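Long-range contacts in high choriolytic enzyme 1 (Oryzias latipes, PDB 3VTG), which cleaves the inner layer of the egg envelope at hatching as a zinc metalloendopeptidase of the astacin family: residues Ala2-Ser7 with Lys137-Asn142; Cys10-Ala15 with His103-Gln108; Val20-Val25 with Asp61-Val66. All coordinates share one frame; numbering follows the deposited sequence.

Contact 1. Residues Ala2-Ser7 with Lys137-Asn142; sequences AMKCWS and KHDTNN
Ala2 and Asn141 pair backbone to backbone, and this is the tight side of the contact. Asn141 N donates to Ala2 O at 2.8 Å. Ala2 N returns a more bent bond to Asn141 O at 3.0 Å. The methyl of Ala2 sits close to the same oxygen, with CB 3.3 Å from Asn141 O. Ala2 O also takes a long CA-H contact from Thr140. Thr140 is buried here, and its OG1 donates to Asn142 OD1 at 2.6 Å while accepting from Ser114 N. Asn142 OD1 is shared with the amino terminus, Asn1 N. The pairing is a single antiparallel bridge of the hydrogen-bonded type between two loops. It holds the start of the chain against the loop between strands 120-122 and 169-171, consistent with the buried amino terminus of mature astacins. The loose side belongs to Lys4 and Asp139, both exposed. Beyond CG the Lys4 chain is fully extended, and its methylenes run over the Asp139 carbonyl, CD lying 3.4 Å from Asp139 O. The chain ends in a salt bridge, Lys4 NZ to Asp139 OD1 at 2.9 Å, with the ammonium above the carboxylate plane rather than in it. Asp139 itself is the centre of an inverse gamma turn closed by a weak bond from Thr140 N to His138 O. At the partly exposed Asn141 side chain, a water accepts from ND2 and donates to Met3 O, 2.9 Å from each. Asn141 OD1 accepts a hydrogen bond from Leu143 N, two residues further on.

Contact 2. Residues Cys10-Ala15 with His103-Gln108; sequences CFWKKA and HALGFQ. With ZN (zinc ion), chain B.
Trp12 presents the edge of its indole to the end of helix 94-105, and its NE1 donates to Ala104 O at 2.8 Å. The oxygen lies in the ring plane, but the donor stands 49° above the carbonyl plane. Trp12 CG is anti to its own carbonyl carbon (chi1 -62°), which turns the indole toward the helix. Beside the bond, Trp12 CD1 touches Leu105 CD2 at 4.3 Å. Phe11 also comes edge-on, its CD1 3.7 Å from Leu105 O, an oxygen that accepts from Tyr197 OH. Next to it, Phe11 CE1 approaches Gly106 CA at 4.4 Å. Gly106 has positive phi and ends the helix in a Schellman motif, with its N bonded to His103 O at 2.9 Å. Further out, His103 ND1 donates to Phe107 O at 2.8 Å, fixing the rotation of the imidazole. His103 NE2 binds the zinc ion at 2.1 Å. His99, His109 and two waters complete the metal site. The indole thus satisfies a buried carbonyl at the helix end, one residue after a zinc ligand. With ND1 committed as a donor to Phe107 O, His103 binds the metal through NE2.

Contact 3. Residues Val20-Val25 with Asp61-Val66; sequences VVIPYV and DFISVV
Ile22 and Ile63 meet on the face of the sheet turned to helix 94-105, with Ile22 CG2 3.7 Å from Ile63 CD1. The CG2 methyl of Ile22 is the branch anti to the backbone N, and it reaches across to the neighbouring strand. Ile22 also rests on Leu105, and Ile63 on Ala104. Tyr24 adds its CB to this face, 4.2 Å from Ile63 CB, while its ring extends beyond the strand pair and its hydroxyl bonds to Glu39. The other face carries Pro23, Val25, Phe62 and Ser64. There Val25 CG2 meets the edge of the Phe62 ring at CE1, 3.7 Å away, and the same ring has a cation-pi partner in Arg56. Pro23 CB packs on Phe62 CB at 4.0 Å. Between the two faces the backbones pair in parallel. Ile63 N donates to Pro23 O, Val25 N to Ile63 O, and Val65 N to Val25 O, all at 2.8 to 2.9 Å. The polar edge lies at Asp61, whose carboxylate accepts from Gly80 N and forms a salt bridge with Arg77. Ser64 OG has a weak bond to Gln81. The two strands, at 33° to each other, are inner neighbours of the mixed five-stranded sheet that packs on the zinc-binding helix in the amino-terminal half of astacin-family proteases.

Overall arrangement
The three contacts are nested along the chain: contact 3 lies inside the loop closed by contact 2, which lies inside that of contact 1. Contacts 1 and 2 have centres about 12 Å apart. The disulfide Cys5 SG to Cys10 SG (2.0 Å) joins them, as does a probable hydrogen bond from Met3 N to Gly106 O (2.9 Å). Contacts 2 and 3 have centres about 11 Å apart and share packing, with Leu105 CD2 3.4 Å from Ile22 CD1. Contacts 1 and 3 do not touch. Contact 2 holds a zinc ligand, His103. The side chains of Thr140 and Ile63 lie about 13 and 14 Å from the zinc ion.

Contact 1. Residues Ala2-Ser7 with Lys137-Asn142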
ATOM      1  N   ALA A   2      -2.549  -6.298   7.260  1.00 12.50           N
ATOM      2  CA  ALA A   2      -1.179  -6.076   7.714  1.00 12.79           C
ATOM      3  C   ALA A   2      -0.388  -7.377   7.688  1.00 13.22           C
ATOM      4  O   ALA A   2      -0.944  -8.458   7.889  1.00 12.99           O
ATOM      5  CB  ALA A   2      -1.160  -5.471   9.111  1.00 12.66           C
ATOM      6  N   MET A   3       0.910  -7.268   7.432  1.00 13.79           N
ATOM      7  CA  MET A   3       1.792  -8.424   7.520  1.00 14.58           C
ATOM      8  C   MET A   3       1.893  -8.877   8.975  1.00 14.98           C
ATOM      9  O   MET A   3       1.788  -8.060   9.896  1.00 15.09           O
ATOM     10  CB  MET A   3       3.168  -8.093   6.946  1.00 15.07           C
ATOM     11  CG  MET A   3       3.911  -6.995   7.689  1.00 15.35           C
ATOM     12  SD  MET A   3       5.407  -6.466   6.841  1.00 16.14           S
ATOM     13  CE  MET A   3       6.405  -7.952   6.893  1.00 15.33           C
ATOM     14  N   LYS A   4       2.071 -10.180   9.174  1.00 15.75           N
ATOM     15  CA  LYS A   4       2.236 -10.736  10.508  1.00 16.44           C
ATOM     16  C   LYS A   4       3.713 -10.858  10.840  1.00 17.01           C
ATOM     17  O   LYS A   4       4.433 -11.656  10.239  1.00 17.93           O
ATOM     18  CB  LYS A   4       1.550 -12.102  10.631  1.00 16.49           C
ATOM     19  CG  LYS A   4       0.051 -12.039  10.870  1.00 16.64           C
ATOM     20  CD  LYS A   4      -0.508 -13.416  11.193  1.00 16.61           C
ATOM     21  CE  LYS A   4      -2.013 -13.369  11.409  1.00 16.63           C
ATOM     22  NZ  LYS A   4      -2.554 -14.695  11.815  1.00 16.83           N
ATOM     23  N   CYS A   5       4.158 -10.030  11.779  1.00 17.36           N
ATOM     24  CA  CYS A   5       5.486 -10.141  12.364  1.00 17.44           C
ATOM     25  C   CYS A   5       5.388  -9.651  13.796  1.00 17.28           C
ATOM     26  O   CYS A   5       4.852  -8.572  14.058  1.00 17.73           O
ATOM     27  CB  CYS A   5       6.526  -9.330  11.586  1.00 17.67           C
ATOM     28  SG  CYS A   5       8.204  -9.476  12.251  1.00 18.28           S
ATOM     29  N   TRP A   6       5.900 -10.455  14.718  1.00 16.85           N
ATOM     30  CA  TRP A   6       5.763 -10.184  16.140  1.00 16.72           C
ATOM     31  C   TRP A   6       6.747  -9.159  16.635  1.00 16.97           C
ATOM     32  O   TRP A   6       6.450  -8.409  17.565  1.00 17.01           O
ATOM     33  CB  TRP A   6       5.908 -11.483  16.927  1.00 16.17           C
ATOM     34  CG  TRP A   6       5.689 -11.314  18.407  1.00 15.97           C
ATOM     35  CD1 TRP A   6       4.479 -11.335  19.096  1.00 15.78           C
ATOM     36  CD2 TRP A   6       6.708 -11.077  19.436  1.00 15.83           C
ATOM     37  NE1 TRP A   6       4.675 -11.136  20.436  1.00 15.83           N
ATOM     38  CE2 TRP A   6       5.985 -10.972  20.711  1.00 15.74           C
ATOM     39  CE3 TRP A   6       8.093 -10.945  19.432  1.00 15.75           C
ATOM     40  CZ2 TRP A   6       6.643 -10.753  21.912  1.00 15.87           C
ATOM     41  CZ3 TRP A   6       8.742 -10.723  20.652  1.00 15.86           C
ATOM     42  CH2 TRP A   6       8.033 -10.630  21.860  1.00 15.91           C
ATOM     43  N   SER A   7       7.918  -9.107  16.003  1.00 17.57           N
ATOM     44  CA  SER A   7       9.064  -8.363  16.533  1.00 18.30           C
ATOM     45  C   SER A   7       9.019  -6.846  16.350  1.00 18.72           C
ATOM     46  O   SER A   7       9.523  -6.108  17.193  1.00 19.26           O
ATOM     47  CB  SER A   7      10.371  -8.917  15.961  1.00 18.46           C
ATOM     48  OG  SER A   7      10.374  -8.869  14.546  1.00 19.57           O
ATOM     49  N   LYS A 137      -4.292 -15.830  -1.300  1.00 11.66           N
ATOM     50  CA  LYS A 137      -4.735 -15.495   0.051  1.00 12.40           C
ATOM     51  C   LYS A 137      -3.562 -15.566   1.031  1.00 12.70           C
ATOM     52  O   LYS A 137      -2.749 -16.489   0.964  1.00 13.15           O
ATOM     53  CB  LYS A 137      -5.835 -16.463   0.485  1.00 12.69           C
ATOM     54  CG  LYS A 137      -6.531 -16.110   1.793  1.00 13.13           C
ATOM     55  CD  LYS A 137      -7.470 -17.222   2.238  1.00 13.43           C
ATOM     56  CE  LYS A 137      -8.663 -17.356   1.306  1.00 13.84           C
ATOM     57  NZ  LYS A 137      -9.520 -18.520   1.664  1.00 14.07           N
ATOM     58  N   HIS A 138      -3.479 -14.590   1.935  1.00 13.19           N
ATOM     59  CA  HIS A 138      -2.432 -14.569   2.959  1.00 13.74           C
ATOM     60  C   HIS A 138      -3.002 -14.572   4.347  1.00 13.37           C
ATOM     61  O   HIS A 138      -4.156 -14.194   4.559  1.00 13.00           O
ATOM     62  CB  HIS A 138      -1.514 -13.362   2.781  1.00 14.61           C
ATOM     63  CG  HIS A 138      -0.835 -13.303   1.435  1.00 15.36           C
ATOM     64  ND1 HIS A 138      -0.224 -14.367   0.883  1.00 15.93           N
ATOM     65  CD2 HIS A 138      -0.682 -12.251   0.535  1.00 15.84           C
ATOM     66  CE1 HIS A 138       0.291 -14.018  -0.311  1.00 16.06           C
ATOM     67  NE2 HIS A 138       0.009 -12.724  -0.524  1.00 16.17           N
ATOM     68  N   ASP A 139      -2.184 -15.011   5.302  1.00 13.41           N
ATOM     69  CA  ASP A 139      -2.542 -14.987   6.717  1.00 13.28           C
ATOM     70  C   ASP A 139      -2.257 -13.595   7.273  1.00 12.80           C
ATOM     71  O   ASP A 139      -1.211 -13.342   7.879  1.00 13.33           O
ATOM     72  CB  ASP A 139      -1.761 -16.061   7.482  1.00 14.05           C
ATOM     73  CG  ASP A 139      -2.257 -16.257   8.909  1.00 14.67           C
ATOM     74  OD1 ASP A 139      -3.375 -15.804   9.238  1.00 15.04           O
ATOM     75  OD2 ASP A 139      -1.527 -16.887   9.707  1.00 15.32           O
ATOM     76  N   THR A 140      -3.207 -12.697   7.047  1.00 11.65           N
ATOM     77  CA  THR A 140      -3.039 -11.281   7.341  1.00 11.03           C
ATOM     78  C   THR A 140      -3.435 -10.961   8.775  1.00 10.63           C
ATOM     79  O   THR A 140      -4.301 -11.621   9.350  1.00 10.58           O
ATOM     80  CB  THR A 140      -3.890 -10.428   6.378  1.00 10.84           C
ATOM     81  OG1 THR A 140      -5.234 -10.930   6.353  1.00 10.67           O
ATOM     82  CG2 THR A 140      -3.320 -10.477   4.966  1.00 10.88           C
ATOM     83  N   ASN A 141      -2.788  -9.954   9.354  1.00 10.25           N
ATOM     84  CA  ASN A 141      -3.249  -9.378  10.608  1.00  9.98           C
ATOM     85  C   ASN A 141      -4.259  -8.295  10.265  1.00  9.73           C
ATOM     86  O   ASN A 141      -3.892  -7.201   9.835  1.00  9.53           O
ATOM     87  CB  ASN A 141      -2.082  -8.816  11.429  1.00 10.17           C
ATOM     88  CG  ASN A 141      -2.538  -8.117  12.700  1.00 10.29           C
ATOM     89  OD1 ASN A 141      -3.728  -8.078  13.027  1.00 10.31           O
ATOM     90  ND2 ASN A 141      -1.581  -7.557  13.428  1.00 10.57           N
ATOM     91  N   ASN A 142      -5.532  -8.617  10.455  1.00  9.56           N
ATOM     92  CA  ASN A 142      -6.626  -7.753  10.026  1.00  9.42           C
ATOM     93  C   ASN A 142      -6.964  -6.630  11.008  1.00  9.22           C
ATOM     94  O   ASN A 142      -7.822  -5.790  10.726  1.00  9.05           O
ATOM     95  CB  ASN A 142      -7.855  -8.602   9.687  1.00  9.59           C
ATOM     96  CG  ASN A 142      -7.581  -9.581   8.560  1.00  9.65           C
ATOM     97  OD1 ASN A 142      -6.849  -9.268   7.621  1.00  9.86           O
ATOM     98  ND2 ASN A 142      -8.160 -10.771   8.648  1.00  9.81           N
TER
HETATM   99  O   HOH W   1       1.165  -7.755  12.691  1.00 18.53           O

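Contact 2. Residues Cys10-Ala15 with His103-Gln108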
ATOM      1  N   CYS A  10      10.317  -5.463  12.187  1.00 15.73           N
ATOM      2  CA  CYS A  10       9.594  -5.563  10.923  1.00 15.38           C
ATOM      3  C   CYS A  10       8.841  -4.291  10.541  1.00 14.61           C
ATOM      4  O   CYS A  10       8.464  -4.118   9.384  1.00 14.42           O
ATOM      5  CB  CYS A  10       8.590  -6.714  11.007  1.00 16.25           C
ATOM      6  SG  CYS A  10       9.344  -8.353  10.989  1.00 17.61           S
ATOM      7  N   PHE A  11       8.610  -3.415  11.517  1.00 13.68           N
ATOM      8  CA  PHE A  11       7.822  -2.203  11.300  1.00 12.88           C
ATOM      9  C   PHE A  11       8.640  -0.968  11.646  1.00 12.21           C
ATOM     10  O   PHE A  11       9.665  -1.067  12.318  1.00 12.07           O
ATOM     11  CB  PHE A  11       6.532  -2.247  12.129  1.00 13.05           C
ATOM     12  CG  PHE A  11       5.644  -3.417  11.805  1.00 13.31           C
ATOM     13  CD1 PHE A  11       4.760  -3.364  10.732  1.00 13.29           C
ATOM     14  CD2 PHE A  11       5.695  -4.578  12.572  1.00 13.59           C
ATOM     15  CE1 PHE A  11       3.944  -4.444  10.427  1.00 13.37           C
ATOM     16  CE2 PHE A  11       4.880  -5.662  12.274  1.00 13.61           C
ATOM     17  CZ  PHE A  11       4.001  -5.592  11.202  1.00 13.55           C
ATOM     18  N   TRP A  12       8.192   0.193  11.174  1.00 11.39           N
ATOM     19  CA  TRP A  12       8.874   1.452  11.472  1.00 11.16           C
ATOM     20  C   TRP A  12       8.758   1.784  12.930  1.00 11.70           C
ATOM     21  O   TRP A  12       7.732   1.516  13.558  1.00 11.77           O
ATOM     22  CB  TRP A  12       8.352   2.569  10.574  1.00 10.10           C
ATOM     23  CG  TRP A  12       8.636   2.254   9.131  1.00  9.45           C
ATOM     24  CD1 TRP A  12       7.791   1.632   8.216  1.00  9.25           C
ATOM     25  CD2 TRP A  12       9.893   2.471   8.406  1.00  9.21           C
ATOM     26  NE1 TRP A  12       8.414   1.477   7.004  1.00  9.02           N
ATOM     27  CE2 TRP A  12       9.676   1.963   7.049  1.00  9.11           C
ATOM     28  CE3 TRP A  12      11.125   3.034   8.728  1.00  9.18           C
ATOM     29  CZ2 TRP A  12      10.664   2.018   6.077  1.00  9.07           C
ATOM     30  CZ3 TRP A  12      12.113   3.089   7.739  1.00  9.10           C
ATOM     31  CH2 TRP A  12      11.889   2.589   6.447  1.00  9.11           C
ATOM     32  N   LYS A  13       9.833   2.338  13.482  1.00 12.56           N
ATOM     33  CA  LYS A  13       9.928   2.609  14.911  1.00 13.40           C
ATOM     34  C   LYS A  13       9.063   3.780  15.351  1.00 13.44           C
ATOM     35  O   LYS A  13       9.013   4.817  14.688  1.00 13.10           O
ATOM     36  CB  LYS A  13      11.383   2.867  15.302  1.00 14.22           C
ATOM     37  CG  LYS A  13      12.229   1.609  15.434  1.00 15.15           C
ATOM     38  CD  LYS A  13      13.687   1.923  15.752  1.00 15.97           C
ATOM     39  CE  LYS A  13      13.851   2.847  16.954  1.00 16.64           C
ATOM     40  NZ  LYS A  13      13.182   2.359  18.194  1.00 17.25           N
ATOM     41  N   LYS A  14       8.378   3.601  16.473  1.00 13.88           N
ATOM     42  CA  LYS A  14       7.606   4.673  17.077  1.00 14.44           C
ATOM     43  C   LYS A  14       8.439   5.366  18.151  1.00 14.50           C
ATOM     44  O   LYS A  14       9.012   4.709  19.024  1.00 14.76           O
ATOM     45  CB  LYS A  14       6.302   4.132  17.664  1.00 15.15           C
ATOM     46  CG  LYS A  14       5.339   5.208  18.134  1.00 15.50           C
ATOM     47  CD  LYS A  14       3.910   4.838  17.782  1.00 16.09           C
ATOM     48  CE  LYS A  14       2.901   5.571  18.646  1.00 16.40           C
ATOM     49  NZ  LYS A  14       2.805   4.947  19.990  1.00 17.16           N
ATOM     50  N   ALA A  15       8.514   6.691  18.069  1.00 14.28           N
ATOM     51  CA  ALA A  15       9.237   7.489  19.054  1.00 14.21           C
ATOM     52  C   ALA A  15       8.416   7.614  20.333  1.00 14.37           C
ATOM     53  O   ALA A  15       7.222   7.304  20.348  1.00 14.56           O
ATOM     54  CB  ALA A  15       9.559   8.865  18.489  1.00 13.93           C
ATOM     55  N   HIS A 103       2.199   0.077   1.546  1.00  7.63           N
ATOM     56  CA  HIS A 103       2.999  -1.153   1.507  1.00  7.51           C
ATOM     57  C   HIS A 103       4.203  -1.014   2.404  1.00  7.44           C
ATOM     58  O   HIS A 103       4.496  -1.911   3.200  1.00  7.49           O
ATOM     59  CB  HIS A 103       3.476  -1.481   0.097  1.00  7.45           C
ATOM     60  CG  HIS A 103       2.432  -2.113  -0.798  1.00  7.37           C
ATOM     61  ND1 HIS A 103       1.624  -3.116  -0.398  1.00  7.36           N
ATOM     62  CD2 HIS A 103       2.130  -1.880  -2.136  1.00  7.37           C
ATOM     63  CE1 HIS A 103       0.831  -3.487  -1.422  1.00  7.41           C
ATOM     64  NE2 HIS A 103       1.142  -2.729  -2.485  1.00  7.25           N
ATOM     65  N   ALA A 104       4.911   0.113   2.286  1.00  7.41           N
ATOM     66  CA  ALA A 104       6.099   0.377   3.104  1.00  7.42           C
ATOM     67  C   ALA A 104       5.777   0.370   4.599  1.00  7.47           C
ATOM     68  O   ALA A 104       6.623   0.001   5.417  1.00  7.49           O
ATOM     69  CB  ALA A 104       6.754   1.690   2.698  1.00  7.50           C
ATOM     70  N   LEU A 105       4.552   0.753   4.954  1.00  7.50           N
ATOM     71  CA  LEU A 105       4.099   0.689   6.345  1.00  7.68           C
ATOM     72  C   LEU A 105       3.824  -0.733   6.842  1.00  7.80           C
ATOM     73  O   LEU A 105       3.820  -0.978   8.051  1.00  7.88           O
ATOM     74  CB  LEU A 105       2.863   1.564   6.559  1.00  7.73           C
ATOM     75  CG  LEU A 105       3.028   3.080   6.444  1.00  7.80           C
ATOM     76  CD1 LEU A 105       1.689   3.758   6.684  1.00  7.83           C
ATOM     77  CD2 LEU A 105       4.081   3.601   7.408  1.00  7.93           C
ATOM     78  N   GLY A 106       3.584  -1.656   5.911  1.00  7.88           N
ATOM     79  CA  GLY A 106       3.345  -3.061   6.245  1.00  8.08           C
ATOM     80  C   GLY A 106       2.009  -3.626   5.792  1.00  8.25           C
ATOM     81  O   GLY A 106       1.629  -4.720   6.212  1.00  8.39           O
ATOM     82  N   PHE A 107       1.303  -2.898   4.928  1.00  8.33           N
ATOM     83  CA  PHE A 107      -0.027  -3.313   4.474  1.00  8.42           C
ATOM     84  C   PHE A 107      -0.028  -3.988   3.111  1.00  8.50           C
ATOM     85  O   PHE A 107       0.684  -3.575   2.192  1.00  8.57           O
ATOM     86  CB  PHE A 107      -1.002  -2.136   4.506  1.00  8.51           C
ATOM     87  CG  PHE A 107      -1.239  -1.612   5.886  1.00  8.57           C
ATOM     88  CD1 PHE A 107      -2.050  -2.308   6.777  1.00  8.68           C
ATOM     89  CD2 PHE A 107      -0.615  -0.450   6.316  1.00  8.63           C
ATOM     90  CE1 PHE A 107      -2.252  -1.844   8.063  1.00  8.81           C
ATOM     91  CE2 PHE A 107      -0.816   0.022   7.603  1.00  8.72           C
ATOM     92  CZ  PHE A 107      -1.636  -0.675   8.475  1.00  8.77           C
ATOM     93  N   GLN A 108      -0.848  -5.026   3.000  1.00  8.65           N
ATOM     94  CA  GLN A 108      -0.936  -5.837   1.789  1.00  8.85           C
ATOM     95  C   GLN A 108      -2.233  -5.558   1.041  1.00  8.59           C
ATOM     96  O   GLN A 108      -3.110  -4.854   1.544  1.00  8.56           O
ATOM     97  CB  GLN A 108      -0.814  -7.319   2.148  1.00  9.38           C
ATOM     98  CG  GLN A 108       0.451  -7.625   2.937  1.00 10.25           C
ATOM     99  CD  GLN A 108       0.492  -9.034   3.475  1.00 10.58           C
ATOM    100  OE1 GLN A 108       0.150  -9.278   4.632  1.00 11.38           O
ATOM    101  NE2 GLN A 108       0.911  -9.972   2.638  1.00 11.13           N
TER
HETATM  102 ZN    ZN B 301       0.227  -2.705  -4.391  1.00  8.28          ZN
HETATM  103  O   HOH W   2       2.008  -2.040  -5.347  1.00 11.15           O
HETATM  104  O   HOH W   3      -0.446  -2.684  -6.596  1.00 14.04           O

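Contact 3. Residues Val20-Val25 with Asp61-Val66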
ATOM      1  N   VAL A  20       5.797   8.278  14.256  1.00 10.04           N
ATOM      2  CA  VAL A  20       6.553   7.279  13.511  1.00  9.51           C
ATOM      3  C   VAL A  20       7.222   8.005  12.350  1.00  9.18           C
ATOM      4  O   VAL A  20       6.604   8.274  11.317  1.00  8.95           O
ATOM      5  CB  VAL A  20       5.650   6.128  13.019  1.00  9.46           C
ATOM      6  CG1 VAL A  20       6.452   5.112  12.220  1.00  9.52           C
ATOM      7  CG2 VAL A  20       4.961   5.446  14.194  1.00  9.61           C
ATOM      8  N   VAL A  21       8.490   8.340  12.548  1.00  8.96           N
ATOM      9  CA  VAL A  21       9.215   9.187  11.615  1.00  8.89           C
ATOM     10  C   VAL A  21       9.982   8.302  10.642  1.00  8.75           C
ATOM     11  O   VAL A  21      10.860   7.539  11.040  1.00  9.16           O
ATOM     12  CB  VAL A  21      10.137  10.176  12.362  1.00  8.94           C
ATOM     13  CG1 VAL A  21      10.993  10.960  11.382  1.00  9.15           C
ATOM     14  CG2 VAL A  21       9.307  11.129  13.213  1.00  9.15           C
ATOM     15  N   ILE A  22       9.613   8.391   9.367  1.00  8.46           N
ATOM     16  CA  ILE A  22      10.162   7.520   8.333  1.00  8.33           C
ATOM     17  C   ILE A  22      11.000   8.338   7.357  1.00  8.24           C
ATOM     18  O   ILE A  22      10.460   9.147   6.602  1.00  8.18           O
ATOM     19  CB  ILE A  22       9.050   6.743   7.596  1.00  8.28           C
ATOM     20  CG1 ILE A  22       8.218   5.936   8.598  1.00  8.26           C
ATOM     21  CG2 ILE A  22       9.642   5.838   6.521  1.00  8.23           C
ATOM     22  CD1 ILE A  22       6.992   5.281   8.003  1.00  8.33           C
ATOM     23  N   PRO A  23      12.330   8.141   7.380  1.00  8.18           N
ATOM     24  CA  PRO A  23      13.210   8.915   6.509  1.00  8.21           C
ATOM     25  C   PRO A  23      13.186   8.403   5.077  1.00  8.13           C
ATOM     26  O   PRO A  23      12.999   7.206   4.846  1.00  7.98           O
ATOM     27  CB  PRO A  23      14.603   8.698   7.118  1.00  8.37           C
ATOM     28  CG  PRO A  23      14.379   8.010   8.424  1.00  8.64           C
ATOM     29  CD  PRO A  23      13.095   7.262   8.278  1.00  8.33           C
ATOM     30  N   TYR A  24      13.377   9.313   4.127  1.00  8.13           N
ATOM     31  CA  TYR A  24      13.401   8.945   2.714  1.00  8.19           C
ATOM     32  C   TYR A  24      14.362   9.807   1.912  1.00  8.09           C
ATOM     33  O   TYR A  24      14.708  10.916   2.321  1.00  8.10           O
ATOM     34  CB  TYR A  24      11.996   9.034   2.098  1.00  8.39           C
ATOM     35  CG  TYR A  24      11.462  10.449   2.023  1.00  8.54           C
ATOM     36  CD1 TYR A  24      11.766  11.281   0.940  1.00  8.68           C
ATOM     37  CD2 TYR A  24      10.665  10.961   3.042  1.00  8.62           C
ATOM     38  CE1 TYR A  24      11.294  12.582   0.882  1.00  8.79           C
ATOM     39  CE2 TYR A  24      10.185  12.258   2.991  1.00  8.74           C
ATOM     40  CZ  TYR A  24      10.503  13.063   1.913  1.00  8.82           C
ATOM     41  OH  TYR A  24      10.022  14.345   1.872  1.00  9.04           O
ATOM     42  N   VAL A  25      14.779   9.273   0.768  1.00  8.01           N
ATOM     43  CA  VAL A  25      15.465  10.042  -0.264  1.00  8.09           C
ATOM     44  C   VAL A  25      14.715   9.847  -1.577  1.00  8.19           C
ATOM     45  O   VAL A  25      14.112   8.794  -1.808  1.00  8.21           O
ATOM     46  CB  VAL A  25      16.963   9.655  -0.411  1.00  8.10           C
ATOM     47  CG1 VAL A  25      17.734   9.974   0.865  1.00  8.20           C
ATOM     48  CG2 VAL A  25      17.139   8.191  -0.795  1.00  8.18           C
ATOM     49  N   ASP A  61      17.817   3.195   8.580  1.00  9.95           N
ATOM     50  CA  ASP A  61      16.647   2.668   7.870  1.00  9.70           C
ATOM     51  C   ASP A  61      15.950   3.793   7.125  1.00  9.19           C
ATOM     52  O   ASP A  61      15.540   4.781   7.732  1.00  9.13           O
ATOM     53  CB  ASP A  61      15.652   2.014   8.837  1.00 10.18           C
ATOM     54  CG  ASP A  61      16.288   0.961   9.722  1.00 10.59           C
ATOM     55  OD1 ASP A  61      16.968   0.057   9.200  1.00 10.93           O
ATOM     56  OD2 ASP A  61      16.075   1.027  10.948  1.00 11.37           O
ATOM     57  N   PHE A  62      15.812   3.645   5.812  1.00  8.73           N
ATOM     58  CA  PHE A  62      15.183   4.691   5.008  1.00  8.44           C
ATOM     59  C   PHE A  62      14.625   4.160   3.700  1.00  8.20           C
ATOM     60  O   PHE A  62      15.041   3.107   3.215  1.00  8.11           O
ATOM     61  CB  PHE A  62      16.161   5.854   4.752  1.00  8.49           C
ATOM     62  CG  PHE A  62      17.291   5.519   3.816  1.00  8.53           C
ATOM     63  CD1 PHE A  62      17.242   5.916   2.482  1.00  8.62           C
ATOM     64  CD2 PHE A  62      18.414   4.830   4.266  1.00  8.60           C
ATOM     65  CE1 PHE A  62      18.282   5.622   1.616  1.00  8.72           C
ATOM     66  CE2 PHE A  62      19.455   4.530   3.402  1.00  8.69           C
ATOM     67  CZ  PHE A  62      19.390   4.931   2.076  1.00  8.76           C
ATOM     68  N   ILE A  63      13.683   4.909   3.136  1.00  7.92           N
ATOM     69  CA  ILE A  63      13.091   4.587   1.845  1.00  7.82           C
ATOM     70  C   ILE A  63      13.816   5.354   0.740  1.00  7.73           C
ATOM     71  O   ILE A  63      14.013   6.569   0.836  1.00  7.77           O
ATOM     72  CB  ILE A  63      11.582   4.913   1.822  1.00  7.72           C
ATOM     73  CG1 ILE A  63      10.840   4.080   2.877  1.00  7.74           C
ATOM     74  CG2 ILE A  63      11.000   4.672   0.435  1.00  7.77           C
ATOM     75  CD1 ILE A  63       9.382   4.454   3.055  1.00  7.73           C
ATOM     76  N   SER A  64      14.214   4.631  -0.303  1.00  7.81           N
ATOM     77  CA  SER A  64      14.808   5.232  -1.484  1.00  7.89           C
ATOM     78  C   SER A  64      13.800   5.179  -2.624  1.00  7.91           C
ATOM     79  O   SER A  64      13.507   4.106  -3.153  1.00  7.85           O
ATOM     80  CB  SER A  64      16.088   4.486  -1.856  1.00  7.94           C
ATOM     81  OG  SER A  64      16.669   5.034  -3.025  1.00  8.07           O
ATOM     82  N   VAL A  65      13.258   6.339  -2.983  1.00  7.90           N
ATOM     83  CA  VAL A  65      12.260   6.430  -4.049  1.00  8.16           C
ATOM     84  C   VAL A  65      12.961   6.531  -5.404  1.00  8.27           C
ATOM     85  O   VAL A  65      13.735   7.462  -5.650  1.00  8.29           O
ATOM     86  CB  VAL A  65      11.284   7.614  -3.847  1.00  8.12           C
ATOM     87  CG1 VAL A  65      10.184   7.585  -4.900  1.00  8.16           C
ATOM     88  CG2 VAL A  65      10.678   7.586  -2.448  1.00  8.21           C
ATOM     89  N   VAL A  66      12.685   5.561  -6.272  1.00  8.63           N
ATOM     90  CA  VAL A  66      13.370   5.438  -7.559  1.00  8.95           C
ATOM     91  C   VAL A  66      12.361   5.193  -8.677  1.00  9.22           C
ATOM     92  O   VAL A  66      11.273   4.661  -8.433  1.00  8.91           O
ATOM     93  CB  VAL A  66      14.421   4.299  -7.548  1.00  9.03           C
ATOM     94  CG1 VAL A  66      15.621   4.673  -6.687  1.00  9.06           C
ATOM     95  CG2 VAL A  66      13.807   2.985  -7.078  1.00  9.15           C
TER